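Local atomic coordinates of DTDP-4-dehydrorhamnose reductase, rfbD ortholog (Clostridium acetobutylicum, PDB entry 1VL0), a protein that probably catalyses the NAD(P)H-dependent reduction of dTDP-6-deoxy-L-lyxo-4-hexulose to dTDP-L-rhamnose, the nucleotide sugar made by this pathway. Residues G93-A98 / E145-A150; Q110-Y115 / K139-G144; Q29-G34 / S196-A201; L24-Q29 / Y164-N169. One frame throughout, in Å; residues are numbered along the deposited sequence.

Interaction 1: residues G93-A98 / E145-A150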
# COMPACT_ATOMS: atom_id res chain seq x y z
N GLY A 93 -4.45 -3.59 17.34
CA GLY A 93 -3.95 -2.52 18.21
C GLY A 93 -3.31 -1.39 17.44
O GLY A 93 -3.71 -0.25 17.57
N PRO A 94 -2.30 -1.69 16.64
CA PRO A 94 -1.70 -0.69 15.73
C PRO A 94 -2.69 0.05 14.80
O PRO A 94 -2.64 1.32 14.69
CB PRO A 94 -0.68 -1.50 14.96
CG PRO A 94 -0.32 -2.61 15.91
CD PRO A 94 -1.57 -2.95 16.64
N LYS A 95 -3.63 -0.72 14.25
CA LYS A 95 -4.72 -0.16 13.43
C LYS A 95 -5.46 0.88 14.22
O LYS A 95 -5.69 1.98 13.72
CB LYS A 95 -5.73 -1.26 13.03
CG LYS A 95 -7.06 -0.73 12.42
CD LYS A 95 -8.18 -1.79 12.33
CE LYS A 95 -9.40 -1.48 13.20
NZ LYS A 95 -10.17 -0.25 12.95
N ASN A 96 -5.88 0.51 15.43
CA ASN A 96 -6.68 1.40 16.26
C ASN A 96 -5.90 2.67 16.60
O ASN A 96 -6.47 3.79 16.61
CB ASN A 96 -7.14 0.70 17.56
CG ASN A 96 -8.20 -0.39 17.32
OD1 ASN A 96 -8.89 -0.38 16.32
ND2 ASN A 96 -8.36 -1.30 18.28
N LEU A 97 -4.62 2.50 16.92
CA LEU A 97 -3.78 3.63 17.32
C LEU A 97 -3.44 4.55 16.17
O LEU A 97 -3.42 5.78 16.32
CB LEU A 97 -2.49 3.09 17.96
CG LEU A 97 -2.65 2.29 19.26
CD1 LEU A 97 -1.31 1.66 19.62
CD2 LEU A 97 -3.11 3.17 20.43
N ALA A 98 -3.19 3.96 15.02
CA ALA A 98 -2.86 4.72 13.82
C ALA A 98 -4.01 5.63 13.37
O ALA A 98 -3.79 6.84 13.09
CB ALA A 98 -2.42 3.79 12.69
N GLU A 145 1.91 -3.53 10.65
CA GLU A 145 2.63 -2.55 9.82
C GLU A 145 1.76 -2.02 8.70
O GLU A 145 1.71 -0.81 8.45
CB GLU A 145 3.87 -3.15 9.16
CG GLU A 145 4.96 -3.64 10.09
CD GLU A 145 6.26 -3.97 9.36
OE1 GLU A 145 6.32 -3.71 8.14
OE2 GLU A 145 7.21 -4.47 10.01
N ASN A 146 1.08 -2.94 8.01
CA ASN A 146 0.27 -2.58 6.87
C ASN A 146 -0.85 -1.64 7.24
O ASN A 146 -1.16 -0.69 6.54
CB ASN A 146 -0.31 -3.83 6.24
CG ASN A 146 0.74 -4.70 5.53
OD1 ASN A 146 1.86 -4.27 5.25
ND2 ASN A 146 0.37 -5.95 5.26
N PHE A 147 -1.46 -1.90 8.37
CA PHE A 147 -2.55 -1.00 8.87
C PHE A 147 -2.04 0.38 9.23
O PHE A 147 -2.67 1.37 8.90
CB PHE A 147 -3.15 -1.57 10.13
CG PHE A 147 -4.23 -2.58 9.91
CD1 PHE A 147 -5.31 -2.31 9.08
CD2 PHE A 147 -4.21 -3.77 10.63
CE1 PHE A 147 -6.32 -3.22 8.91
CE2 PHE A 147 -5.22 -4.69 10.48
CZ PHE A 147 -6.28 -4.42 9.62
N VAL A 148 -0.91 0.45 9.94
CA VAL A 148 -0.35 1.73 10.36
C VAL A 148 -0.11 2.63 9.13
O VAL A 148 -0.53 3.76 9.09
CB VAL A 148 0.93 1.52 11.20
CG1 VAL A 148 1.66 2.80 11.38
CG2 VAL A 148 0.59 0.94 12.55
N LYS A 149 0.55 2.11 8.11
CA LYS A 149 0.85 2.88 6.95
C LYS A 149 -0.42 3.27 6.19
O LYS A 149 -0.49 4.34 5.58
CB LYS A 149 1.74 2.09 6.02
CG LYS A 149 3.06 1.74 6.60
CD LYS A 149 4.04 1.28 5.51
CE LYS A 149 3.83 -0.15 5.20
NZ LYS A 149 4.84 -0.59 4.19
N ALA A 150 -1.44 2.42 6.21
CA ALA A 150 -2.66 2.69 5.43
C ALA A 150 -3.48 3.76 6.08
O ALA A 150 -4.13 4.53 5.42
CB ALA A 150 -3.50 1.44 5.32
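Val148 is wedged against two small neighbours, Pro94 and Ala98, and here the contact fits closely throughout. Its CG2 branch comes within 3.7 Å of Pro94 CB on the proline ring. One turn on, Ala98 CB drops onto the helix backbone itself, 3.7 Å from Val148 CA, with CG2 of the same valine a little farther off. Side chains this short let the axes come within 8.0 Å; the two segments run nearly parallel, at 11°.

The Lys95-Phe147 half starts just as close and loosens outward. CB of Lys95 sits over one face of the Phe147 ring, 4.0 Å from the ring centroid and displaced toward the rim, a CH-pi contact. Beyond it the lysine chain only skims the ring, its CD staying 4.1 Å from Phe147 CE1. The chain then bends at chi3 (116°) and chi4, carrying the amine away to Asn212 and Tyr213 of the second subunit. Phe147 also meets Phe128 of that subunit, so this side faces the assembly interface.

On the inner side, Pro94, Ala98 and Val148 all rest on strand 107-113, which puts helices 83-104 and 136-151 side by side against the central sheet.

Interaction 2: residues Q110-Y115 / K139-G144. With NAI (1,4-dihydronicotinamide adenine dinucleotide), chain D.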
# COMPACT_ATOMS: atom_id res chain seq x y z
N GLN A 110 5.44 2.74 15.29
CA GLN A 110 5.08 1.32 15.47
C GLN A 110 6.35 0.45 15.46
O GLN A 110 7.10 0.41 14.48
CB GLN A 110 4.19 0.91 14.33
CG GLN A 110 3.98 -0.61 14.16
CD GLN A 110 3.26 -1.22 15.33
OE1 GLN A 110 2.66 -0.52 16.17
NE2 GLN A 110 3.29 -2.54 15.39
N ILE A 111 6.57 -0.25 16.56
CA ILE A 111 7.72 -1.07 16.66
C ILE A 111 7.38 -2.47 16.10
O ILE A 111 6.34 -3.06 16.44
CB ILE A 111 8.23 -1.18 18.14
CG1 ILE A 111 8.37 0.20 18.80
CG2 ILE A 111 9.57 -1.95 18.14
CD1 ILE A 111 9.49 1.07 18.30
N SER A 112 8.26 -2.98 15.26
CA SER A 112 8.02 -4.22 14.58
C SER A 112 9.27 -5.13 14.67
O SER A 112 10.16 -4.93 15.51
CB SER A 112 7.64 -3.96 13.10
OG SER A 112 7.06 -5.11 12.45
N THR A 113 9.35 -6.12 13.78
CA THR A 113 10.17 -7.31 13.97
C THR A 113 10.84 -7.82 12.71
O THR A 113 10.32 -7.72 11.60
CB THR A 113 9.32 -8.43 14.67
OG1 THR A 113 10.10 -9.63 14.87
CG2 THR A 113 8.15 -8.86 13.82
N ASP A 114 12.02 -8.39 12.89
CA ASP A 114 12.70 -9.22 11.88
C ASP A 114 11.94 -10.48 11.49
O ASP A 114 12.20 -11.06 10.46
CB ASP A 114 14.11 -9.63 12.42
CG ASP A 114 14.05 -10.53 13.68
OD1 ASP A 114 13.36 -10.19 14.65
OD2 ASP A 114 14.67 -11.62 13.77
N TYR A 115 10.96 -10.90 12.28
CA TYR A 115 10.13 -12.07 11.90
C TYR A 115 9.18 -11.79 10.72
O TYR A 115 8.45 -12.67 10.30
CB TYR A 115 9.29 -12.55 13.09
CG TYR A 115 10.02 -13.51 14.03
CD1 TYR A 115 11.07 -13.07 14.81
CD2 TYR A 115 9.65 -14.84 14.13
CE1 TYR A 115 11.73 -13.93 15.65
CE2 TYR A 115 10.30 -15.69 14.96
CZ TYR A 115 11.35 -15.22 15.73
OH TYR A 115 12.03 -16.07 16.58
N LYS A 139 3.43 -12.81 10.99
CA LYS A 139 2.31 -12.48 10.12
C LYS A 139 1.45 -11.40 10.74
O LYS A 139 1.06 -10.46 10.07
CB LYS A 139 1.49 -13.75 9.85
CG LYS A 139 0.11 -13.50 9.21
CD LYS A 139 0.18 -12.77 7.83
CE LYS A 139 -1.23 -12.68 7.19
NZ LYS A 139 -1.20 -12.14 5.77
N THR A 140 1.16 -11.54 12.02
CA THR A 140 0.34 -10.54 12.76
C THR A 140 1.04 -9.20 12.95
O THR A 140 0.40 -8.17 12.87
CB THR A 140 -0.10 -11.09 14.13
OG1 THR A 140 1.05 -11.38 14.98
CG2 THR A 140 -0.91 -12.39 13.97
N LYS A 141 2.34 -9.22 13.22
CA LYS A 141 3.11 -7.98 13.29
C LYS A 141 3.15 -7.32 11.92
O LYS A 141 3.05 -6.13 11.81
CB LYS A 141 4.54 -8.22 13.77
CG LYS A 141 4.69 -8.71 15.19
CD LYS A 141 4.36 -7.58 16.20
CE LYS A 141 5.38 -6.43 16.17
NZ LYS A 141 5.01 -5.38 17.17
N LEU A 142 3.31 -8.09 10.85
CA LEU A 142 3.29 -7.51 9.50
C LEU A 142 1.97 -6.81 9.16
O LEU A 142 1.95 -5.73 8.59
CB LEU A 142 3.57 -8.56 8.44
CG LEU A 142 3.55 -8.03 7.00
CD1 LEU A 142 4.65 -7.09 6.70
CD2 LEU A 142 3.62 -9.20 6.03
N GLU A 143 0.87 -7.44 9.49
CA GLU A 143 -0.42 -6.85 9.23
C GLU A 143 -0.58 -5.57 10.04
O GLU A 143 -1.19 -4.61 9.57
CB GLU A 143 -1.55 -7.86 9.51
CG GLU A 143 -1.54 -9.02 8.52
CD GLU A 143 -1.77 -8.61 7.07
OE1 GLU A 143 -2.36 -7.49 6.81
OE2 GLU A 143 -1.39 -9.43 6.19
N GLY A 144 0.00 -5.56 11.23
CA GLY A 144 0.07 -4.32 12.05
C GLY A 144 0.76 -3.22 11.27
O GLY A 144 0.28 -2.15 11.18
PA NAI D . 7.67 -6.36 26.35
O1A NAI D . 7.08 -7.74 26.21
O2A NAI D . 8.82 -6.28 27.32
O5B NAI D . 6.45 -5.37 26.69
C5B NAI D . 5.32 -5.42 25.84
C4B NAI D . 4.11 -4.78 26.51
O4B NAI D . 2.92 -5.16 25.82
C3B NAI D . 3.85 -5.21 27.95
O3B NAI D . 4.05 -4.12 28.84
C2B NAI D . 2.38 -5.67 27.90
O2B NAI D . 1.66 -5.53 29.12
C1B NAI D . 1.89 -4.82 26.73
N9A NAI D . 0.53 -5.05 26.21
C8A NAI D . -0.01 -6.27 25.92
N7A NAI D . -1.27 -6.09 25.50
C5A NAI D . -1.59 -4.77 25.54
C6A NAI D . -2.76 -4.08 25.22
N6A NAI D . -3.84 -4.72 24.81
N1A NAI D . -2.79 -2.71 25.35
C2A NAI D . -1.65 -2.03 25.79
N3A NAI D . -0.51 -2.71 26.13
C4A NAI D . -0.46 -4.08 26.00
O3 NAI D . 8.06 -5.83 24.89
PN NAI D . 9.53 -5.41 24.36
O1N NAI D . 9.81 -4.00 24.68
O2N NAI D . 10.45 -6.54 24.59
O5D NAI D . 9.17 -5.29 22.79
C5D NAI D . 8.93 -4.00 22.24
C4D NAI D . 8.63 -4.12 20.77
O4D NAI D . 9.72 -4.76 20.06
C3D NAI D . 7.37 -4.94 20.50
O3D NAI D . 6.62 -4.16 19.61
C2D NAI D . 7.85 -6.24 19.86
O2D NAI D . 7.00 -6.86 18.90
C1D NAI D . 9.16 -5.76 19.21
N1N NAI D . 10.16 -6.81 19.05
C2N NAI D . 10.80 -7.29 20.17
C3N NAI D . 11.77 -8.28 19.99
C7N NAI D . 12.25 -9.08 21.16
O7N NAI D . 13.43 -9.82 20.99
N7N NAI D . 11.58 -9.07 22.31
C4N NAI D . 12.07 -8.74 18.70
C5N NAI D . 11.41 -8.25 17.58
C6N NAI D . 10.44 -7.27 17.80
O HOH W 1 2.43 -4.82 16.97
O HOH W 2 4.26 -4.38 13.47
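Four acceptors surround the amine of Lys141, which has at most three N-H bonds to give, so at least one proton must be shared. Its NZ donates to the backbone carbonyl Ile111 O at 2.8 Å and to the ribose hydroxyls of the bound dinucleotide, O2D at 3.0 Å and O3D at 3.2 Å. Water 1 also accepts from NZ, linking it to Gln110 NE2. NZ stands off the end of the Ile111 carbonyl, at a C=O...N angle of 151° and tilted 19° from its plane.

The lysine bends at chi2 and chi3 and crosses the Thr113 methyl at about a right angle, Lys141 CB lying 3.7 Å from Thr113 CG2. The threonine's OG1 lies 3.3 Å from C5N of the nicotinamide and closes an ST turn, accepting from Tyr115 N at 3.0 Å. Water 2 joins Gln110 NE2, Ser112 OG and Lys141 O; Ser112 OG also bonds Glu145, and Gln110 OE1 is held by Asn69.

Tyr137, another cofactor ligand, stands four residues before Lys141, the YxxxK spacing of short-chain dehydrogenases. Bonds to both hydroxyls imply that the lysine fixes the nicotinamide ribose, and through it the ring, against the strand end.

Interaction 3: residues Q29-G34 / S196-A201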
# COMPACT_ATOMS: atom_id res chain seq x y z
N GLN A 29 10.84 6.05 28.40
CA GLN A 29 10.50 6.92 29.53
C GLN A 29 11.78 7.48 30.16
O GLN A 29 11.88 8.67 30.43
CB GLN A 29 9.71 6.15 30.58
CG GLN A 29 8.33 5.87 30.13
CD GLN A 29 7.50 5.20 31.16
OE1 GLN A 29 7.29 3.97 31.12
NE2 GLN A 29 7.01 5.98 32.09
N LYS A 30 12.79 6.61 30.32
CA LYS A 30 14.04 6.99 30.94
C LYS A 30 14.82 8.01 30.10
O LYS A 30 15.30 9.01 30.65
CB LYS A 30 14.87 5.74 31.18
CG LYS A 30 16.23 5.96 31.79
CD LYS A 30 16.76 4.62 32.27
CE LYS A 30 18.27 4.60 32.43
NZ LYS A 30 18.70 3.23 32.88
N GLN A 31 14.87 7.82 28.79
CA GLN A 31 15.55 8.78 27.92
C GLN A 31 14.79 10.10 27.75
O GLN A 31 15.38 11.11 27.35
CB GLN A 31 15.85 8.15 26.56
CG GLN A 31 16.94 7.04 26.61
CD GLN A 31 17.36 6.54 25.26
OE1 GLN A 31 17.10 7.21 24.26
NE2 GLN A 31 18.01 5.37 25.20
N LEU A 32 13.50 10.11 28.06
CA LEU A 32 12.71 11.33 27.98
C LEU A 32 12.64 12.11 29.30
O LEU A 32 12.15 13.22 29.33
CB LEU A 32 11.29 11.01 27.50
CG LEU A 32 11.11 10.67 26.02
CD1 LEU A 32 9.70 10.23 25.75
CD2 LEU A 32 11.52 11.80 25.09
N LYS A 33 13.09 11.52 30.40
CA LYS A 33 13.11 12.23 31.67
C LYS A 33 13.93 13.53 31.56
O LYS A 33 15.04 13.57 31.05
CB LYS A 33 13.65 11.34 32.80
CG LYS A 33 12.58 10.79 33.73
N GLY A 34 13.35 14.62 32.03
CA GLY A 34 14.01 15.91 31.99
C GLY A 34 13.98 16.64 30.66
O GLY A 34 14.36 17.81 30.58
N SER A 196 20.18 -3.68 22.20
CA SER A 196 19.85 -3.08 23.51
C SER A 196 18.73 -2.11 23.29
O SER A 196 18.73 -1.43 22.30
CB SER A 196 21.07 -2.30 24.10
OG SER A 196 20.70 -1.67 25.34
N THR A 197 17.82 -1.97 24.26
CA THR A 197 16.78 -0.94 24.17
C THR A 197 17.34 0.47 24.20
O THR A 197 16.68 1.44 23.82
CB THR A 197 15.76 -1.06 25.32
OG1 THR A 197 16.45 -1.17 26.60
CG2 THR A 197 14.95 -2.32 25.19
N VAL A 198 18.54 0.63 24.71
CA VAL A 198 19.14 1.96 24.80
C VAL A 198 19.32 2.49 23.40
O VAL A 198 19.04 3.64 23.13
CB VAL A 198 20.52 1.92 25.51
CG1 VAL A 198 21.27 3.27 25.37
CG2 VAL A 198 20.32 1.53 26.98
N ASP A 199 19.88 1.65 22.52
CA ASP A 199 20.12 2.05 21.12
C ASP A 199 18.82 2.20 20.32
O ASP A 199 18.72 3.07 19.47
CB ASP A 199 20.99 0.99 20.43
CG ASP A 199 22.36 0.92 21.05
OD1 ASP A 199 22.46 0.22 22.09
OD2 ASP A 199 23.35 1.59 20.60
N LEU A 200 17.85 1.30 20.57
CA LEU A 200 16.58 1.33 19.90
C LEU A 200 15.84 2.61 20.26
O LEU A 200 15.31 3.29 19.40
CB LEU A 200 15.74 0.09 20.25
CG LEU A 200 14.32 0.05 19.62
CD1 LEU A 200 14.31 0.20 18.09
CD2 LEU A 200 13.66 -1.25 20.08
N ALA A 201 15.84 2.94 21.53
CA ALA A 201 15.14 4.13 22.00
C ALA A 201 15.74 5.44 21.48
O ALA A 201 15.02 6.38 21.20
CB ALA A 201 15.13 4.12 23.51
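Gln31 reaches Val198 through a chi1 of -70°, which sets CG opposite its own carbonyl carbon, and a chain that runs on extended to put the amide beside the first turn of helix 197-210. There Gln31 NE2 donates to Val198 O at 2.9 Å with an N-H...O angle of 154°. The bond is well formed at both ends: the donor lies in the carbonyl plane on a lone pair of Val198 O, and the acceptor lies in the plane of the glutamine amide.

Ala201 is the apolar part of the contact. Its methyl sits over the face of that amide, Ala201 CB being 3.7 Å from Gln31 CD and 3.6 Å from Gln31 NE2. The CG1 branch of Val198 comes alongside NE2 at 3.9 Å.

In the Rossmann-type fold of this family, the contact joins the end of the first helix, 23-32, to the start of a helix that follows strand 191-196. Ser196 holds the N-cap position there, OG accepting from Val198 N at 3.2 Å, so Val198 is held through its N by the cap and through its O by Gln31. The amide nitrogen has a second partner in Glu27 OE2, one turn back along helix 23-32, and Glu27 itself packs on Thr197, Val198 and Ala201.

Interaction 4: residues L24-Q29 / Y164-N169. With NAI (1,4-dihydronicotinamide adenine dinucleotide), chain D.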
# COMPACT_ATOMS: atom_id res chain seq x y z
N LEU A 24 11.23 -1.74 26.09
CA LEU A 24 11.46 -0.50 25.36
C LEU A 24 10.68 0.66 25.98
O LEU A 24 11.20 1.77 26.09
CB LEU A 24 11.07 -0.66 23.92
CG LEU A 24 11.25 0.57 23.05
CD1 LEU A 24 12.74 0.96 23.02
CD2 LEU A 24 10.71 0.28 21.65
N GLY A 25 9.44 0.40 26.39
CA GLY A 25 8.62 1.43 26.99
C GLY A 25 9.33 2.09 28.16
O GLY A 25 9.37 3.31 28.27
N ARG A 26 9.93 1.28 29.02
CA ARG A 26 10.74 1.78 30.15
C ARG A 26 11.95 2.59 29.71
O ARG A 26 12.24 3.62 30.30
CB ARG A 26 11.20 0.64 31.04
CG ARG A 26 10.10 0.05 31.86
CD ARG A 26 10.53 -1.17 32.62
NE ARG A 26 9.50 -1.64 33.52
CZ ARG A 26 9.66 -1.90 34.80
NH1 ARG A 26 10.83 -1.72 35.38
NH2 ARG A 26 8.63 -2.30 35.53
N GLU A 27 12.66 2.13 28.68
CA GLU A 27 13.82 2.85 28.24
C GLU A 27 13.47 4.21 27.63
O GLU A 27 14.18 5.21 27.86
CB GLU A 27 14.65 2.00 27.33
CG GLU A 27 15.97 2.65 26.89
CD GLU A 27 16.96 3.02 28.02
OE1 GLU A 27 16.95 2.43 29.15
OE2 GLU A 27 17.80 3.91 27.78
N ILE A 28 12.36 4.29 26.90
CA ILE A 28 11.95 5.54 26.30
C ILE A 28 11.58 6.53 27.40
O ILE A 28 11.96 7.70 27.35
CB ILE A 28 10.79 5.29 25.36
CG1 ILE A 28 11.29 4.56 24.11
CG2 ILE A 28 10.14 6.61 24.95
CD1 ILE A 28 10.24 4.23 23.07
N GLN A 29 10.84 6.05 28.40
CA GLN A 29 10.50 6.92 29.53
C GLN A 29 11.78 7.48 30.16
O GLN A 29 11.88 8.67 30.43
CB GLN A 29 9.71 6.15 30.58
CG GLN A 29 8.33 5.87 30.13
CD GLN A 29 7.50 5.20 31.16
OE1 GLN A 29 7.29 3.97 31.12
NE2 GLN A 29 7.01 5.98 32.09
N TYR A 164 16.98 -6.72 24.30
CA TYR A 164 17.16 -6.88 25.74
C TYR A 164 17.13 -5.51 26.39
O TYR A 164 17.51 -4.51 25.82
CB TYR A 164 18.47 -7.66 26.09
CG TYR A 164 19.74 -6.99 25.59
CD1 TYR A 164 20.36 -6.02 26.33
CD2 TYR A 164 20.29 -7.33 24.38
CE1 TYR A 164 21.50 -5.40 25.88
CE2 TYR A 164 21.41 -6.73 23.92
CZ TYR A 164 22.03 -5.79 24.69
OH TYR A 164 23.12 -5.13 24.22
N GLY A 165 16.68 -5.52 27.62
CA GLY A 165 16.59 -4.30 28.43
C GLY A 165 15.95 -4.64 29.78
O GLY A 165 16.16 -5.73 30.33
N ASP A 166 15.17 -3.70 30.28
CA ASP A 166 14.56 -3.77 31.57
C ASP A 166 13.29 -4.68 31.57
O ASP A 166 12.14 -4.23 31.59
CB ASP A 166 14.24 -2.35 32.04
CG ASP A 166 13.88 -2.29 33.53
OD1 ASP A 166 13.92 -3.34 34.21
OD2 ASP A 166 13.61 -1.21 34.09
N GLY A 167 13.53 -5.99 31.52
CA GLY A 167 12.46 -6.97 31.50
C GLY A 167 13.10 -8.31 31.25
O GLY A 167 14.35 -8.42 31.27
N ASN A 168 12.29 -9.32 30.99
CA ASN A 168 12.79 -10.65 30.69
C ASN A 168 13.42 -10.68 29.32
O ASN A 168 12.96 -10.01 28.44
CB ASN A 168 11.63 -11.66 30.72
CG ASN A 168 11.21 -12.02 32.14
OD1 ASN A 168 12.03 -11.96 33.09
ND2 ASN A 168 9.93 -12.40 32.30
N ASN A 169 14.49 -11.45 29.15
CA ASN A 169 15.20 -11.52 27.91
C ASN A 169 16.29 -12.59 27.96
O ASN A 169 16.50 -13.25 28.98
CB ASN A 169 15.80 -10.15 27.56
CG ASN A 169 16.84 -9.70 28.54
OD1 ASN A 169 17.86 -10.34 28.70
ND2 ASN A 169 16.59 -8.57 29.21
PA NAI D . 7.67 -6.36 26.35
O1A NAI D . 7.08 -7.74 26.21
O2A NAI D . 8.82 -6.28 27.32
O5B NAI D . 6.45 -5.37 26.69
C5B NAI D . 5.32 -5.42 25.84
C4B NAI D . 4.11 -4.78 26.51
O4B NAI D . 2.92 -5.16 25.82
C3B NAI D . 3.85 -5.21 27.95
O3B NAI D . 4.05 -4.12 28.84
C2B NAI D . 2.38 -5.67 27.90
O2B NAI D . 1.66 -5.53 29.12
C1B NAI D . 1.89 -4.82 26.73
N9A NAI D . 0.53 -5.05 26.21
C8A NAI D . -0.01 -6.27 25.92
N7A NAI D . -1.27 -6.09 25.50
C5A NAI D . -1.59 -4.77 25.54
C6A NAI D . -2.76 -4.08 25.22
N6A NAI D . -3.84 -4.72 24.81
N1A NAI D . -2.79 -2.71 25.35
C2A NAI D . -1.65 -2.03 25.79
N3A NAI D . -0.51 -2.71 26.13
C4A NAI D . -0.46 -4.08 26.00
O3 NAI D . 8.06 -5.83 24.89
PN NAI D . 9.53 -5.41 24.36
O1N NAI D . 9.81 -4.00 24.68
O2N NAI D . 10.45 -6.54 24.59
O5D NAI D . 9.17 -5.29 22.79
C5D NAI D . 8.93 -4.00 22.24
C4D NAI D . 8.63 -4.12 20.77
O4D NAI D . 9.72 -4.76 20.06
C3D NAI D . 7.37 -4.94 20.50
O3D NAI D . 6.62 -4.16 19.61
C2D NAI D . 7.85 -6.24 19.86
O2D NAI D . 7.00 -6.86 18.90
C1D NAI D . 9.16 -5.76 19.21
N1N NAI D . 10.16 -6.81 19.05
C2N NAI D . 10.80 -7.29 20.17
C3N NAI D . 11.77 -8.28 19.99
C7N NAI D . 12.25 -9.08 21.16
O7N NAI D . 13.43 -9.82 20.99
N7N NAI D . 11.58 -9.07 22.31
C4N NAI D . 12.07 -8.74 18.70
C5N NAI D . 11.41 -8.25 17.58
C6N NAI D . 10.44 -7.27 17.80
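A single salt bridge carries this surface contact: Arg26 NH1 donates to Asp166 OD2 at 3.1 Å, with an N-H...O angle of 160°. The two flat groups are turned almost square to each other, 88° apart. OD2 meets the edge of the guanidinium close to its plane, whereas from the aspartate's side the nitrogen comes from well above the carboxylate plane. One hydrogen bond rather than a paired, fork-like bridge is the result. Arg26 CD packs alongside, 3.4 Å from Asp166 OD2 and 3.6 Å from Asp166 O.

Each partner is positioned by its surroundings. The arginine is extended from CG to NE, and its NH2 is held by Asn21 OD1. Asp166 is the centre of an inverse gamma turn closed by Gly167 N to Gly165 O at 2.9 Å. CB of Asp166 points toward helix 23-32, and CG continues anti to the backbone N (chi1 -167°), bringing OD2 to NH1.

That helix is the dinucleotide-binding one of the Rossmann fold, and Gly25 is the last glycine of a GxxGxxG sequence at its start. Just ahead of it, Leu24 N donates to O1N of the cofactor's nicotinamide-side phosphate at 3.0 Å, nearly straight.

Farther out, Asn169 ends the loop as the N-cap of helix 170-180, OD1 accepting from Lys172 N. Its ND2 bonds Gln23 OE1 and Tyr286 OH, and Gly165 O is bonded to the same tyrosine hydroxyl. Gln23, itself a cofactor ligand through its backbone N, thereby connects the loop to the beginning of helix 23-32.

Interactions 2 and 4 both touch the dinucleotide, from opposite sides of the chain's centre: residues 110-115 and 139-144 hold its nicotinamide ribose, while 24-29 meets a phosphate. They touch each other where Ile111 CD1 lies 3.6 Å from Leu24 CD2. Interaction 1 lies farther along the same helix as interaction 2, 136-151, with the Pro94 side chain about 8 Å from the dinucleotide; Pro94 CG packs 3.6 Å from Gln110 NE2. Interactions 3 and 4 share helix 23-32, their centres about 9 Å apart, and Thr197 N probably bonds Tyr164 O at 3.0 Å. Interactions 1 and 3 are remote, with centres about 23 Å apart; only interactions 1 and 2 meet the second subunit.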